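Local atomic coordinates of packaging enzyme P4 (Pseudomonas phage phi13, PDB entry 4BLP), a protein that probably works as a hexameric, RecA-like NTPase and helicase that drives RNA into the viral capsid during genome packaging. Residues L193-M196 with L197-L201. Residues are numbered along the deposited sequence; the frame is centred on the assembly and turned at random.
Sequences LTEM and LAVAL
L193 opens the first turn of helix 193-205 by offering its carbonyl O to the amide of L197, with 3.0 Å between L193 O and L197 N. The CB of L197 sits 3.6 Å from that same L193 O. The two leucines share a flank of the helix that meets the three-stranded antiparallel sheet of strands 65-70, 73-78 and 110-111, L193 packing on L75 and V70, L197 on V110 and F68. T194 repeats the bond one residue on, its O lying 2.9 Å from A198 N, while its hydroxyl turns back to D192 OD2. E195, whose amide is bonded to D192 OD1, then receives V199 N on its O at 2.9 Å, and here the side chains meet as well: they run alongside each other in the same direction, E195 CG coming 4.1 Å from V199 CG2. The branch that makes this contact is the one beside the valine's backbone N, since CG1 takes the anti place (chi1 169°). Beyond CG the glutamate extends to a carboxylate whose OE1 accepts the amide of A191 and forms a salt bridge with R128 of a neighbouring subunit. M196 O gives the fourth bond, with A200 N at 3.0 Å. Its thioether chain, folded at chi2 (-78°) and chi3, brings SD to 3.4 Å from L197 N and packs on W174, V190 and F215. Four nearly straight i to i+4 bonds thus satisfy the peptide groups of a mostly buried, largely apolar stretch of helix, whose E195 carboxylate links its first turn to a neighbouring subunit.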
ATOM      1  N   LEU D 193      19.486  10.855 -11.312  1.00  6.70           N
ATOM      2  CA  LEU D 193      18.771  12.136 -11.446  1.00  6.43           C
ATOM      3  C   LEU D 193      19.648  13.337 -11.007  1.00  9.35           C
ATOM      4  O   LEU D 193      19.615  14.381 -11.663  1.00  8.24           O
ATOM      5  CB  LEU D 193      17.500  12.033 -10.583  1.00  6.47           C
ATOM      6  CG  LEU D 193      16.742  13.363 -10.358  1.00 10.74           C
ATOM      7  CD1 LEU D 193      16.068  13.835 -11.675  1.00 10.97           C
ATOM      8  CD2 LEU D 193      15.688  13.148  -9.263  1.00  8.20           C
ATOM      9  N   THR D 194      20.427  13.198  -9.900  1.00  8.33           N
ATOM     10  CA  THR D 194      21.215  14.344  -9.443  1.00  7.97           C
ATOM     11  C   THR D 194      22.318  14.678 -10.429  1.00 10.12           C
ATOM     12  O   THR D 194      22.540  15.868 -10.705  1.00  9.87           O
ATOM     13  CB  THR D 194      21.810  14.128  -8.027  1.00 11.77           C
ATOM     14  OG1 THR D 194      22.764  13.054  -8.039  1.00 10.29           O
ATOM     15  CG2 THR D 194      20.724  13.856  -6.981  1.00 12.54           C
ATOM     16  N   GLU D 195      23.006  13.648 -10.964  1.00  7.94           N
ATOM     17  CA  GLU D 195      24.067  13.916 -11.940  1.00  7.11           C
ATOM     18  C   GLU D 195      23.449  14.547 -13.203  1.00 11.33           C
ATOM     19  O   GLU D 195      24.021  15.470 -13.774  1.00  8.69           O
ATOM     20  CB  GLU D 195      24.806  12.599 -12.290  1.00  7.60           C
ATOM     21  CG  GLU D 195      25.987  12.849 -13.210  1.00 12.16           C
ATOM     22  CD  GLU D 195      26.689  11.574 -13.664  1.00 17.58           C
ATOM     23  OE1 GLU D 195      26.109  10.469 -13.527  1.00 13.92           O
ATOM     24  OE2 GLU D 195      27.804  11.702 -14.211  1.00 18.96           O
ATOM     25  N   MET D 196      22.332  14.007 -13.665  1.00  8.04           N
ATOM     26  CA  MET D 196      21.661  14.551 -14.857  1.00  7.22           C
ATOM     27  C   MET D 196      21.359  16.040 -14.661  1.00  9.39           C
ATOM     28  O   MET D 196      21.730  16.840 -15.517  1.00  8.54           O
ATOM     29  CB  MET D 196      20.358  13.768 -15.115  1.00  8.46           C
ATOM     30  CG  MET D 196      19.603  14.226 -16.392  1.00 11.17           C
ATOM     31  SD  MET D 196      18.648  15.769 -16.177  1.00 12.09           S
ATOM     32  CE  MET D 196      17.380  15.171 -15.020  1.00 11.28           C
ATOM     33  N   LEU D 197      20.737  16.417 -13.533  1.00  6.97           N
ATOM     34  CA  LEU D 197      20.373  17.815 -13.311  0.56  6.49           C
ATOM     35  C   LEU D 197      21.594  18.717 -13.151  1.00  9.71           C
ATOM     36  O   LEU D 197      21.593  19.807 -13.688  1.00  9.49           O
ATOM     37  CB  LEU D 197      19.457  17.971 -12.098  0.56  6.90           C
ATOM     38  CG  LEU D 197      18.771  19.346 -11.968  0.56  9.72           C
ATOM     39  CD1 LEU D 197      17.993  19.792 -13.247  0.56 10.34           C
ATOM     40  CD2 LEU D 197      17.832  19.343 -10.792  0.56 10.38           C
ATOM     41  N   ALA D 198      22.600  18.285 -12.390  1.00  8.13           N
ATOM     42  CA  ALA D 198      23.791  19.101 -12.175  1.00  8.60           C
ATOM     43  C   ALA D 198      24.494  19.356 -13.513  1.00 10.43           C
ATOM     44  O   ALA D 198      24.847  20.506 -13.818  1.00 10.38           O
ATOM     45  CB  ALA D 198      24.734  18.403 -11.182  1.00  9.10           C
ATOM     46  N   VAL D 199      24.682  18.290 -14.315  1.00  8.10           N
ATOM     47  CA  VAL D 199      25.376  18.415 -15.611  1.00  8.71           C
ATOM     48  C   VAL D 199      24.566  19.357 -16.525  1.00 10.24           C
ATOM     49  O   VAL D 199      25.150  20.228 -17.180  1.00  9.27           O
ATOM     50  CB  VAL D 199      25.617  17.018 -16.253  1.00  9.90           C
ATOM     51  CG1 VAL D 199      26.078  17.125 -17.704  1.00 10.58           C
ATOM     52  CG2 VAL D 199      26.663  16.265 -15.436  1.00  9.12           C
ATOM     53  N   ALA D 200      23.241  19.177 -16.560  1.00  8.39           N
ATOM     54  CA  ALA D 200      22.365  20.053 -17.367  1.00  8.44           C
ATOM     55  C   ALA D 200      22.484  21.508 -16.942  1.00  9.84           C
ATOM     56  O   ALA D 200      22.639  22.396 -17.804  1.00  9.29           O
ATOM     57  CB  ALA D 200      20.906  19.587 -17.249  1.00  8.17           C
ATOM     58  N   LEU D 201      22.374  21.775 -15.631  1.00  9.07           N
ATOM     59  CA  LEU D 201      22.457  23.165 -15.130  1.00  8.90           C
ATOM     60  C   LEU D 201      23.835  23.764 -15.399  1.00 10.85           C
ATOM     61  O   LEU D 201      23.930  24.946 -15.733  1.00 10.32           O
ATOM     62  CB  LEU D 201      22.145  23.219 -13.626  1.00  8.50           C
ATOM     63  CG  LEU D 201      20.672  22.836 -13.304  1.00  9.37           C
ATOM     64  CD1 LEU D 201      20.451  22.823 -11.780  1.00  9.93           C
ATOM     65  CD2 LEU D 201      19.699  23.870 -13.991  1.00  9.80           C
TER